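Local atomic coordinates of PHOX (Pseudomonas fluorescens, PDB entry 4AMF), a protein that hydrolyses phosphate monoesters as an alkaline phosphatase of the PhoX family, using a cofactor of two oxo-bridged irons and three calcium ions. Residues I83-T88 against G114-E119. Residues are numbered along the deposited sequence; the frame is centred on the assembly and turned at random.
Sequences INNEYT and GVSVIE. With FEO (mu-oxo-diiron), chain I; ACP (phosphomethylphosphonic acid adenylate ester), chain C.
I83 and S116 face each other as a hydrogen-bonded antiparallel pair, I83 N reaching S116 O at 2.8 Å and S116 N reaching I83 O at 2.7 Å. N85 and G114 repeat the pattern, while N84 and V115 between them form the non-hydrogen-bonded pair, their CA atoms 4.3 Å apart. The axes of segments 83-85 and 114-119 run at 146°, antiparallel with a marked twist. The backbone angles of G114 are such that a CB would collide with the preceding carbonyl oxygen.

On the face of I83, N85 and S116, the hydroxyl S116 OG donates to N85 OD1 at 2.7 Å, only 15° from the plane of the amide carbonyl. With CG anti to the carbonyl carbon (chi1 -61°), the N85 amide leans past its direct partner G114 to the next residue of this face, a diagonal link. Replacing N85 by an alanine would probably leave the buried S116 hydroxyl without this acceptor. Further along, the I83 and I118 side chains meet through their CD1 methyls, 3.7 Å apart. On the other face, V115 CG2 packs against N84 OD1 at 3.6 Å; that oxygen is hydrogen-bonded to T187, and N84 ND2 to the carbonyl oxygens of C175 and A176.

Just past the strand end, the CB of E86 points away from G114-E119, and its extended chain binds one iron through OE2 at 2.0 Å, alongside C175 and E190. The pairing joins the two middle strands of a four-stranded antiparallel sheet, a blade of the beta-propeller in which E86, directly after the C-terminal end of strand 78-85, supplies a ligand to the diiron site.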
# COMPACT_ATOMS: atom_id res chain seq x y z
N ILE A 83 3.33 -4.56 -10.15
CA ILE A 83 3.28 -3.17 -9.73
C ILE A 83 1.83 -2.71 -9.66
O ILE A 83 1.09 -2.78 -10.65
CB ILE A 83 4.06 -2.30 -10.74
CG1 ILE A 83 5.54 -2.72 -10.84
CG2 ILE A 83 3.95 -0.82 -10.33
CD1 ILE A 83 6.15 -2.35 -12.09
N ASN A 84 1.41 -2.23 -8.51
CA ASN A 84 0.06 -1.73 -8.31
C ASN A 84 -0.15 -0.40 -9.01
O ASN A 84 0.77 0.41 -9.07
CB ASN A 84 -0.26 -1.51 -6.87
CG ASN A 84 -0.35 -2.79 -6.09
OD1 ASN A 84 -0.42 -3.90 -6.65
ND2 ASN A 84 -0.46 -2.65 -4.82
N ASN A 85 -1.37 -0.13 -9.43
CA ASN A 85 -1.78 1.13 -10.06
C ASN A 85 -3.00 1.56 -9.22
O ASN A 85 -4.05 0.97 -9.30
CB ASN A 85 -2.11 0.92 -11.52
CG ASN A 85 -0.91 0.42 -12.26
OD1 ASN A 85 -0.92 -0.68 -12.83
ND2 ASN A 85 0.07 1.28 -12.38
N GLU A 86 -2.81 2.53 -8.35
CA GLU A 86 -3.81 2.84 -7.31
C GLU A 86 -5.00 3.64 -7.75
O GLU A 86 -6.13 3.34 -7.34
CB GLU A 86 -3.09 3.52 -6.12
CG GLU A 86 -4.02 3.62 -4.89
CD GLU A 86 -3.49 4.39 -3.71
OE1 GLU A 86 -2.84 5.43 -3.93
OE2 GLU A 86 -3.63 3.87 -2.58
N TYR A 87 -4.79 4.72 -8.52
CA TYR A 87 -5.87 5.59 -8.91
C TYR A 87 -5.46 6.40 -10.12
O TYR A 87 -4.41 6.12 -10.70
CB TYR A 87 -6.40 6.44 -7.74
CG TYR A 87 -5.48 7.49 -7.16
CD1 TYR A 87 -4.42 7.14 -6.36
CD2 TYR A 87 -5.68 8.85 -7.41
CE1 TYR A 87 -3.61 8.10 -5.76
CE2 TYR A 87 -4.90 9.82 -6.80
CZ TYR A 87 -3.80 9.44 -6.05
OH TYR A 87 -3.03 10.37 -5.39
N THR A 88 -6.24 7.40 -10.51
CA THR A 88 -5.88 8.19 -11.66
C THR A 88 -6.09 9.65 -11.39
O THR A 88 -6.74 10.04 -10.42
CB THR A 88 -6.61 7.67 -12.90
OG1 THR A 88 -6.10 8.35 -14.07
CG2 THR A 88 -8.13 7.84 -12.80
N GLY A 114 -5.39 -1.11 -10.82
CA GLY A 114 -5.16 -2.54 -10.73
C GLY A 114 -3.70 -2.88 -10.57
O GLY A 114 -3.05 -2.38 -9.64
N VAL A 115 -3.20 -3.78 -11.41
CA VAL A 115 -1.82 -4.21 -11.33
C VAL A 115 -1.26 -4.28 -12.72
O VAL A 115 -1.97 -4.62 -13.65
CB VAL A 115 -1.72 -5.60 -10.66
CG1 VAL A 115 -0.29 -6.17 -10.68
CG2 VAL A 115 -2.28 -5.56 -9.23
N SER A 116 0.03 -3.99 -12.85
CA SER A 116 0.79 -4.14 -14.09
C SER A 116 1.86 -5.15 -13.78
O SER A 116 2.68 -4.91 -12.89
CB SER A 116 1.42 -2.83 -14.54
OG SER A 116 0.44 -1.84 -14.81
N VAL A 117 1.86 -6.28 -14.50
CA VAL A 117 2.92 -7.29 -14.40
C VAL A 117 3.82 -7.04 -15.59
O VAL A 117 3.32 -6.96 -16.72
CB VAL A 117 2.38 -8.74 -14.40
CG1 VAL A 117 3.54 -9.74 -14.38
CG2 VAL A 117 1.49 -8.98 -13.20
N ILE A 118 5.13 -6.87 -15.35
CA ILE A 118 6.08 -6.61 -16.43
C ILE A 118 7.28 -7.47 -16.27
O ILE A 118 7.66 -7.85 -15.16
CB ILE A 118 6.49 -5.09 -16.45
CG1 ILE A 118 7.23 -4.64 -15.17
CG2 ILE A 118 5.28 -4.20 -16.71
CD1 ILE A 118 7.78 -3.23 -15.31
N GLU A 119 7.93 -7.75 -17.40
CA GLU A 119 9.23 -8.40 -17.39
C GLU A 119 10.28 -7.32 -17.50
O GLU A 119 10.11 -6.34 -18.25
CB GLU A 119 9.41 -9.40 -18.53
CG GLU A 119 10.83 -9.98 -18.53
CD GLU A 119 11.13 -11.05 -19.54
OE1 GLU A 119 10.18 -11.66 -20.07
OE2 GLU A 119 12.33 -11.32 -19.76
FE1 FEO I . -2.91 4.15 -0.72
FE2 FEO I . -2.79 4.55 2.63
O FEO I . -1.90 4.46 0.90
PG ACP C . -3.23 7.04 0.69
O1G ACP C . -1.69 7.38 0.45
O2G ACP C . -3.74 6.10 -0.55
O3G ACP C . -3.45 6.42 2.10
PB ACP C . -3.26 9.86 1.42
O1B ACP C . -2.50 9.44 2.61
O2B ACP C . -2.57 10.60 0.25
C3B ACP C . -4.19 8.53 0.75
PA ACP C . -5.02 12.18 1.71
O1A ACP C . -5.61 12.10 0.36
O2A ACP C . -4.19 13.35 2.15
O3A ACP C . -4.28 10.86 2.09
O5' ACP C . -6.24 12.19 2.82
C5' ACP C . -5.99 11.93 4.21
C4' ACP C . -6.86 10.80 4.71
O4' ACP C . -8.23 11.25 4.76
C3' ACP C . -6.87 9.49 3.94
O3' ACP C . -6.96 8.39 4.85
C2' ACP C . -8.10 9.64 3.03
O2' ACP C . -8.61 8.37 2.66
C1' ACP C . -9.05 10.44 3.93
N9 ACP C . -9.98 11.30 3.23
C8 ACP C . -9.76 12.02 2.08
N7 ACP C . -10.79 12.72 1.68
C5 ACP C . -11.76 12.46 2.63
C6 ACP C . -13.11 12.85 2.75
N6 ACP C . -13.76 13.57 1.83
N1 ACP C . -13.81 12.39 3.82
C2 ACP C . -13.19 11.59 4.69
N3 ACP C . -11.94 11.13 4.66
C4 ACP C . -11.27 11.60 3.60
O HOH W 1 -0.85 4.88 -1.55